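Side-chain contacts in aminopeptidase-like protein (Chaetomium thermophilum, PDB 5JM6), which probably acts as a zinc-dependent aminopeptidase of the M18 family and assembles into a dodecamer: residues Q56-F61 with C310-F315; E52-P57 with L318-R323. All blocks are in the same frame, centred on the assembly; numbering follows the deposited sequence.

Contact 1: residues Q56-F61 with C310-F315; sequences QPYLDF and CSWAAF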
ATOM      1  N   GLN A  56      33.194  29.232  34.881  1.00 34.65           N
ATOM      2  CA  GLN A  56      33.652  30.226  33.911  1.00 36.27           C
ATOM      3  C   GLN A  56      34.927  29.810  33.153  1.00 35.23           C
ATOM      4  O   GLN A  56      35.035  30.094  31.959  1.00 33.88           O
ATOM      5  CB  GLN A  56      33.855  31.595  34.565  1.00 34.22           C
ATOM      6  CG  GLN A  56      34.132  32.706  33.547  1.00 38.27           C
ATOM      7  CD  GLN A  56      32.865  33.346  32.997  1.00 48.23           C
ATOM      8  OE1 GLN A  56      31.784  33.202  33.568  1.00 48.49           O
ATOM      9  NE2 GLN A  56      32.994  34.052  31.877  1.00 57.31           N
ATOM     10  N   PRO A  57      35.907  29.171  33.831  1.00 32.80           N
ATOM     11  CA  PRO A  57      37.027  28.682  33.015  1.00 31.10           C
ATOM     12  C   PRO A  57      36.601  27.709  31.910  1.00 34.72           C
ATOM     13  O   PRO A  57      37.158  27.770  30.813  1.00 33.42           O
ATOM     14  CB  PRO A  57      37.926  27.987  34.040  1.00 31.67           C
ATOM     15  CG  PRO A  57      37.686  28.742  35.298  1.00 35.14           C
ATOM     16  CD  PRO A  57      36.219  29.092  35.275  1.00 35.12           C
ATOM     17  N   TYR A  58      35.627  26.844  32.182  1.00 33.28           N
ATOM     18  CA  TYR A  58      35.110  25.955  31.145  1.00 31.64           C
ATOM     19  C   TYR A  58      34.413  26.750  30.048  1.00 36.40           C
ATOM     20  O   TYR A  58      34.585  26.465  28.862  1.00 33.76           O
ATOM     21  CB  TYR A  58      34.145  24.923  31.726  1.00 31.35           C
ATOM     22  CG  TYR A  58      33.527  24.025  30.673  1.00 34.38           C
ATOM     23  CD1 TYR A  58      34.276  23.031  30.055  1.00 33.61           C
ATOM     24  CD2 TYR A  58      32.199  24.174  30.293  1.00 36.57           C
ATOM     25  CE1 TYR A  58      33.721  22.209  29.091  1.00 36.20           C
ATOM     26  CE2 TYR A  58      31.634  23.356  29.328  1.00 34.58           C
ATOM     27  CZ  TYR A  58      32.400  22.375  28.733  1.00 40.44           C
ATOM     28  OH  TYR A  58      31.843  21.559  27.773  1.00 35.22           O
ATOM     29  N   LEU A  59      33.620  27.740  30.449  1.00 34.23           N
ATOM     30  CA  LEU A  59      32.933  28.604  29.498  1.00 29.57           C
ATOM     31  C   LEU A  59      33.920  29.245  28.530  1.00 30.42           C
ATOM     32  O   LEU A  59      33.760  29.144  27.313  1.00 31.46           O
ATOM     33  CB  LEU A  59      32.134  29.686  30.227  1.00 34.89           C
ATOM     34  CG  LEU A  59      30.821  29.236  30.868  1.00 36.01           C
ATOM     35  CD1 LEU A  59      30.139  30.401  31.565  1.00 32.52           C
ATOM     36  CD2 LEU A  59      29.908  28.626  29.820  1.00 31.60           C
ATOM     37  N   ASP A  60      34.949  29.886  29.075  1.00 35.08           N
ATOM     38  CA  ASP A  60      35.959  30.547  28.255  1.00 35.34           C
ATOM     39  C   ASP A  60      36.695  29.562  27.356  1.00 32.48           C
ATOM     40  O   ASP A  60      37.039  29.889  26.222  1.00 32.80           O
ATOM     41  CB  ASP A  60      36.964  31.293  29.130  1.00 32.38           C
ATOM     42  CG  ASP A  60      36.340  32.453  29.872  1.00 42.19           C
ATOM     43  OD1 ASP A  60      35.334  33.004  29.377  1.00 44.61           O
ATOM     44  OD2 ASP A  60      36.858  32.817  30.947  1.00 49.24           O
ATOM     45  N   PHE A  61      36.941  28.360  27.865  1.00 30.15           N
ATOM     46  CA  PHE A  61      37.587  27.332  27.063  1.00 31.91           C
ATOM     47  C   PHE A  61      36.741  27.027  25.825  1.00 31.58           C
ATOM     48  O   PHE A  61      37.228  27.126  24.700  1.00 28.60           O
ATOM     49  CB  PHE A  61      37.828  26.068  27.893  1.00 32.71           C
ATOM     50  CG  PHE A  61      38.134  24.848  27.073  1.00 32.37           C
ATOM     51  CD1 PHE A  61      39.323  24.744  26.369  1.00 31.79           C
ATOM     52  CD2 PHE A  61      37.235  23.797  27.019  1.00 29.45           C
ATOM     53  CE1 PHE A  61      39.602  23.617  25.617  1.00 30.14           C
ATOM     54  CE2 PHE A  61      37.509  22.669  26.272  1.00 29.86           C
ATOM     55  CZ  PHE A  61      38.692  22.578  25.570  1.00 32.15           C
ATOM     56  N   CYS A 310      34.226  16.135  28.799  1.00 41.10           N
ATOM     57  CA  CYS A 310      34.932  15.123  29.587  1.00 38.35           C
ATOM     58  C   CYS A 310      36.442  15.268  29.438  1.00 36.98           C
ATOM     59  O   CYS A 310      37.190  15.045  30.389  1.00 35.11           O
ATOM     60  CB  CYS A 310      34.506  13.708  29.191  1.00 42.12           C
ATOM     61  SG  CYS A 310      32.859  13.217  29.751  1.00 58.29           S
ATOM     62  N   SER A 311      36.888  15.645  28.244  1.00 37.47           N
ATOM     63  CA  SER A 311      38.311  15.841  28.002  1.00 31.81           C
ATOM     64  C   SER A 311      38.862  16.994  28.829  1.00 35.97           C
ATOM     65  O   SER A 311      39.906  16.860  29.467  1.00 36.27           O
ATOM     66  CB  SER A 311      38.578  16.092  26.519  1.00 31.76           C
ATOM     67  OG  SER A 311      38.363  14.916  25.758  1.00 34.94           O
ATOM     68  N   TRP A 312      38.162  18.125  28.823  1.00 35.38           N
ATOM     69  CA  TRP A 312      38.635  19.294  29.553  1.00 32.49           C
ATOM     70  C   TRP A 312      38.705  19.021  31.051  1.00 30.45           C
ATOM     71  O   TRP A 312      39.657  19.426  31.716  1.00 31.66           O
ATOM     72  CB  TRP A 312      37.743  20.504  29.286  1.00 32.14           C
ATOM     73  CG  TRP A 312      38.263  21.759  29.905  1.00 33.42           C
ATOM     74  CD1 TRP A 312      39.244  22.570  29.414  1.00 30.55           C
ATOM     75  CD2 TRP A 312      37.832  22.349  31.135  1.00 28.23           C
ATOM     76  NE1 TRP A 312      39.450  23.631  30.263  1.00 29.49           N
ATOM     77  CE2 TRP A 312      38.595  23.518  31.328  1.00 31.76           C
ATOM     78  CE3 TRP A 312      36.874  22.003  32.093  1.00 27.12           C
ATOM     79  CZ2 TRP A 312      38.430  24.342  32.438  1.00 34.27           C
ATOM     80  CZ3 TRP A 312      36.712  22.822  33.195  1.00 31.64           C
ATOM     81  CH2 TRP A 312      37.486  23.978  33.358  1.00 32.44           C
ATOM     82  N   ALA A 313      37.701  18.327  31.576  1.00 33.22           N
ATOM     83  CA  ALA A 313      37.669  17.994  32.995  1.00 34.07           C
ATOM     84  C   ALA A 313      38.793  17.025  33.354  1.00 35.58           C
ATOM     85  O   ALA A 313      39.385  17.121  34.429  1.00 32.82           O
ATOM     86  CB  ALA A 313      36.319  17.410  33.377  1.00 33.34           C
ATOM     87  N   ALA A 314      39.081  16.093  32.449  1.00 34.82           N
ATOM     88  CA  ALA A 314      40.182  15.155  32.644  1.00 33.81           C
ATOM     89  C   ALA A 314      41.512  15.898  32.657  1.00 36.35           C
ATOM     90  O   ALA A 314      42.351  15.674  33.530  1.00 38.71           O
ATOM     91  CB  ALA A 314      40.174  14.090  31.560  1.00 29.26           C
ATOM     92  N   PHE A 315      41.691  16.784  31.683  1.00 30.86           N
ATOM     93  CA  PHE A 315      42.882  17.617  31.593  1.00 28.41           C
ATOM     94  C   PHE A 315      43.083  18.428  32.872  1.00 34.89           C
ATOM     95  O   PHE A 315      44.178  18.448  33.434  1.00 29.79           O
ATOM     96  CB  PHE A 315      42.784  18.543  30.376  1.00 33.90           C
ATOM     97  CG  PHE A 315      43.923  19.519  30.248  1.00 33.32           C
ATOM     98  CD1 PHE A 315      45.153  19.114  29.757  1.00 33.00           C
ATOM     99  CD2 PHE A 315      43.751  20.848  30.596  1.00 31.21           C
ATOM    100  CE1 PHE A 315      46.196  20.015  29.633  1.00 36.71           C
ATOM    101  CE2 PHE A 315      44.788  21.753  30.470  1.00 40.79           C
ATOM    102  CZ  PHE A 315      46.012  21.336  29.989  1.00 40.52           C
TER
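Tyr58, Phe61 and Trp312 form a buried aromatic cluster that packs helix 55-64 against helix 305-320. The axes of segments 56-61 and 310-315 approach to 11.4 Å, with 126° between their N-to-C directions. The gap is bridged mainly by the indole of Trp312. Its CG stands anti to the backbone N (chi1 -174°), which carries the ring out toward the other helix.

Phe61 makes an offset stack with the five-membered ring of Trp312. The centroids are 4.2 Å apart and the planes differ by 23°. Trp312 CD1 sits over the centre of the Phe61 ring, 3.4 Å from Phe61 CD2. Tyr58 meets the six-membered ring differently. Its ring edge is turned to the indole face in an offset edge-to-face pair, and Tyr58 CD1 lies 3.5 Å from Trp312 CE3. Tyr58 CB adds a CH-pi contact over the same six-membered ring, 4.0 Å from its centroid. Pro57 packs against the six-membered ring, with Pro57 CB 4.0 Å from Trp312 CZ2.

The polar end of the indole is also held. Trp312 NE1 is hydrogen-bonded to Tyr74 OH, and the Tyr74 ring meets that of Phe61, so helix 68-81 joins the cluster. Replacing Trp312 by an alanine would probably open a gap between the two helices and leave Tyr74 OH without this partner. The side chain of Tyr58 is about 9 Å from that of the zinc ligand Asp306, so the cluster lies near the metal site without belonging to it. No hydrogen bond crosses between the two segments. Their cohesion rests on ring stacking and apolar packing, with the one indole N-H satisfied by a third helix.

Contact 2: residues E52-P57 with L318-R323; sequences EHFTQP and LLHAKR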
ATOM      1  N   GLU A  52      31.963  24.927  41.428  1.00 52.48           N
ATOM      2  CA  GLU A  52      31.568  26.173  40.780  1.00 48.53           C
ATOM      3  C   GLU A  52      32.768  26.964  40.261  1.00 43.91           C
ATOM      4  O   GLU A  52      32.630  27.774  39.347  1.00 44.30           O
ATOM      5  CB  GLU A  52      30.750  27.045  41.739  1.00 51.29           C
ATOM      6  CG  GLU A  52      31.312  27.143  43.150  1.00 58.72           C
ATOM      7  CD  GLU A  52      30.850  26.007  44.045  1.00 62.71           C
ATOM      8  OE1 GLU A  52      30.544  24.915  43.520  1.00 58.90           O
ATOM      9  OE2 GLU A  52      30.787  26.209  45.275  1.00 68.73           O
ATOM     10  N   HIS A  53      33.945  26.724  40.830  1.00 48.14           N
ATOM     11  CA  HIS A  53      35.132  27.470  40.422  1.00 44.60           C
ATOM     12  C   HIS A  53      35.623  27.073  39.030  1.00 44.19           C
ATOM     13  O   HIS A  53      36.538  27.698  38.496  1.00 50.98           O
ATOM     14  CB  HIS A  53      36.259  27.291  41.444  1.00 49.44           C
ATOM     15  CG  HIS A  53      35.992  27.957  42.759  1.00 58.52           C
ATOM     16  ND1 HIS A  53      36.496  27.482  43.951  1.00 61.00           N
ATOM     17  CD2 HIS A  53      35.276  29.063  43.067  1.00 57.27           C
ATOM     18  CE1 HIS A  53      36.099  28.266  44.938  1.00 63.71           C
ATOM     19  NE2 HIS A  53      35.357  29.234  44.428  1.00 57.41           N
ATOM     20  N   PHE A  54      35.045  26.023  38.454  1.00 46.58           N
ATOM     21  CA  PHE A  54      35.390  25.634  37.088  1.00 39.30           C
ATOM     22  C   PHE A  54      34.387  26.084  36.026  1.00 38.38           C
ATOM     23  O   PHE A  54      34.612  25.865  34.836  1.00 37.49           O
ATOM     24  CB  PHE A  54      35.575  24.120  37.012  1.00 38.24           C
ATOM     25  CG  PHE A  54      36.757  23.629  37.787  1.00 41.69           C
ATOM     26  CD1 PHE A  54      36.633  23.297  39.124  1.00 42.58           C
ATOM     27  CD2 PHE A  54      38.000  23.527  37.187  1.00 36.16           C
ATOM     28  CE1 PHE A  54      37.723  22.857  39.846  1.00 42.08           C
ATOM     29  CE2 PHE A  54      39.095  23.087  37.903  1.00 35.55           C
ATOM     30  CZ  PHE A  54      38.956  22.751  39.235  1.00 34.82           C
ATOM     31  N   THR A  55      33.297  26.720  36.442  1.00 36.97           N
ATOM     32  CA  THR A  55      32.236  27.062  35.498  1.00 37.82           C
ATOM     33  C   THR A  55      32.691  28.079  34.450  1.00 38.09           C
ATOM     34  O   THR A  55      32.571  27.827  33.253  1.00 35.67           O
ATOM     35  CB  THR A  55      30.984  27.603  36.218  1.00 38.47           C
ATOM     36  OG1 THR A  55      30.531  26.640  37.177  1.00 45.24           O
ATOM     37  CG2 THR A  55      29.867  27.866  35.216  1.00 30.88           C
ATOM     38  N   GLN A  56      33.194  29.232  34.881  1.00 34.65           N
ATOM     39  CA  GLN A  56      33.652  30.226  33.911  1.00 36.27           C
ATOM     40  C   GLN A  56      34.927  29.810  33.153  1.00 35.23           C
ATOM     41  O   GLN A  56      35.035  30.094  31.959  1.00 33.88           O
ATOM     42  CB  GLN A  56      33.855  31.595  34.565  1.00 34.22           C
ATOM     43  CG  GLN A  56      34.132  32.706  33.547  1.00 38.27           C
ATOM     44  CD  GLN A  56      32.865  33.346  32.997  1.00 48.23           C
ATOM     45  OE1 GLN A  56      31.784  33.202  33.568  1.00 48.49           O
ATOM     46  NE2 GLN A  56      32.994  34.052  31.877  1.00 57.31           N
ATOM     47  N   PRO A  57      35.907  29.171  33.831  1.00 32.80           N
ATOM     48  CA  PRO A  57      37.027  28.682  33.015  1.00 31.10           C
ATOM     49  C   PRO A  57      36.601  27.709  31.910  1.00 34.72           C
ATOM     50  O   PRO A  57      37.158  27.770  30.813  1.00 33.42           O
ATOM     51  CB  PRO A  57      37.926  27.987  34.040  1.00 31.67           C
ATOM     52  CG  PRO A  57      37.686  28.742  35.298  1.00 35.14           C
ATOM     53  CD  PRO A  57      36.219  29.092  35.275  1.00 35.12           C
ATOM     54  N   LEU A 318      44.277  16.382  35.842  1.00 31.33           N
ATOM     55  CA  LEU A 318      45.716  16.151  35.821  1.00 34.25           C
ATOM     56  C   LEU A 318      46.463  17.365  36.368  1.00 36.12           C
ATOM     57  O   LEU A 318      47.346  17.225  37.212  1.00 43.08           O
ATOM     58  CB  LEU A 318      46.197  15.829  34.406  1.00 38.15           C
ATOM     59  CG  LEU A 318      47.665  15.413  34.304  1.00 29.14           C
ATOM     60  CD1 LEU A 318      47.926  14.182  35.159  1.00 32.51           C
ATOM     61  CD2 LEU A 318      48.053  15.153  32.860  1.00 27.77           C
ATOM     62  N   LEU A 319      46.096  18.553  35.899  1.00 32.16           N
ATOM     63  CA  LEU A 319      46.736  19.779  36.366  1.00 26.96           C
ATOM     64  C   LEU A 319      46.537  19.997  37.865  1.00 29.09           C
ATOM     65  O   LEU A 319      47.369  20.622  38.521  1.00 29.22           O
ATOM     66  CB  LEU A 319      46.210  20.996  35.597  1.00 25.74           C
ATOM     67  CG  LEU A 319      46.601  21.146  34.125  1.00 28.23           C
ATOM     68  CD1 LEU A 319      46.147  22.499  33.596  1.00 29.86           C
ATOM     69  CD2 LEU A 319      48.099  20.965  33.929  1.00 34.03           C
ATOM     70  N   HIS A 320      45.422  19.510  38.399  1.00 34.54           N
ATOM     71  CA  HIS A 320      45.113  19.686  39.817  1.00 35.48           C
ATOM     72  C   HIS A 320      45.433  18.472  40.696  1.00 34.76           C
ATOM     73  O   HIS A 320      45.141  18.480  41.891  1.00 34.14           O
ATOM     74  CB  HIS A 320      43.645  20.076  39.980  1.00 31.40           C
ATOM     75  CG  HIS A 320      43.353  21.488  39.577  1.00 40.25           C
ATOM     76  ND1 HIS A 320      43.143  22.496  40.492  1.00 44.16           N
ATOM     77  CD2 HIS A 320      43.254  22.064  38.355  1.00 41.59           C
ATOM     78  CE1 HIS A 320      42.918  23.630  39.853  1.00 45.27           C
ATOM     79  NE2 HIS A 320      42.979  23.396  38.554  1.00 46.42           N
ATOM     80  N   ALA A 321      46.014  17.429  40.113  1.00 33.52           N
ATOM     81  CA  ALA A 321      46.295  16.210  40.868  1.00 31.20           C
ATOM     82  C   ALA A 321      47.415  16.414  41.888  1.00 36.03           C
ATOM     83  O   ALA A 321      48.251  17.305  41.738  1.00 37.72           O
ATOM     84  CB  ALA A 321      46.649  15.074  39.922  1.00 30.59           C
ATOM     85  N   LYS A 322      47.415  15.587  42.931  1.00 35.50           N
ATOM     86  CA  LYS A 322      48.509  15.572  43.897  1.00 40.30           C
ATOM     87  C   LYS A 322      49.806  15.131  43.236  1.00 43.90           C
ATOM     88  O   LYS A 322      49.785  14.315  42.313  1.00 37.48           O
ATOM     89  CB  LYS A 322      48.215  14.615  45.059  1.00 33.89           C
ATOM     90  CG  LYS A 322      47.143  15.037  46.048  1.00 38.14           C
ATOM     91  CD  LYS A 322      47.052  14.001  47.170  1.00 43.32           C
ATOM     92  CE  LYS A 322      45.699  14.019  47.866  1.00 45.58           C
ATOM     93  NZ  LYS A 322      45.530  12.852  48.781  1.00 49.32           N
ATOM     94  N   ARG A 323      50.932  15.685  43.674  1.00 44.73           N
ATOM     95  CA  ARG A 323      52.168  14.924  43.592  1.00 46.48           C
ATOM     96  C   ARG A 323      52.679  14.712  45.007  1.00 46.27           C
ATOM     97  O   ARG A 323      53.464  15.511  45.518  1.00 53.36           O
ATOM     98  CB  ARG A 323      53.222  15.654  42.755  1.00 37.23           C
ATOM     99  CG  ARG A 323      52.775  16.076  41.366  1.00 48.15           C
ATOM    100  CD  ARG A 323      53.990  16.417  40.518  1.00 48.20           C
ATOM    101  NE  ARG A 323      54.877  17.350  41.208  1.00 56.33           N
ATOM    102  CZ  ARG A 323      56.193  17.403  41.034  1.00 51.04           C
ATOM    103  NH1 ARG A 323      56.787  16.572  40.192  1.00 49.35           N
ATOM    104  NH2 ARG A 323      56.917  18.285  41.709  1.00 54.36           N
TER
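Phe54 and His320 make an edge-to-face aromatic pair at the protein surface. The edge of Phe54 is turned to the face of His320, with centroids 5.4 Å apart and planes at 67°. The two side chains reach across from opposite directions. Phe54 CE2 is 4.0 Å from His320 NE2, and Phe54 CZ is 4.1 Å from His320 CE1. In Phe54, CG is anti to the carbonyl carbon (chi1 -67°), and this turn sends the ring toward 318-323.

No polar bond joins the two segments, but each is tied to residues in or near helix 495-514. Thr55 OG1 bonds to Ser493 O, just before that helix. From 318-323, His320 O accepts a bond from Lys504 NZ, and Lys322 N bonds to Asp508 OD1.

Phe54 also has apolar neighbours, Met316 of helix 305-320 and Val500 of helix 495-514.

The contact lies away from the annotated zinc sites. It is plain surface packing that joins the 3-10 turn leading into helix 55-64 to the C-terminal part of helix 305-320, within the M18 aminopeptidase fold.

Both contacts hold the start of the modelled chain against helix 305-320: contact 1 through helix 55-64, contact 2 through the 3-10 turn just before it. Their centres are 9 Å apart. Contact 1 is core packing, with three of its four touching residues buried. Contact 2 is a surface contact farther along helix 305-320. Each relies on aromatic rings and has no hydrogen bond across it. Contact 1 combines stacked and edge-on rings with apolar packing and buries 219 Å². Contact 2 rests on a single edge-to-face pair, includes a polar imidazole and buries 67 Å². The Phe54 side chain also touches Trp312, so Phe54 links the surface pair to the buried cluster.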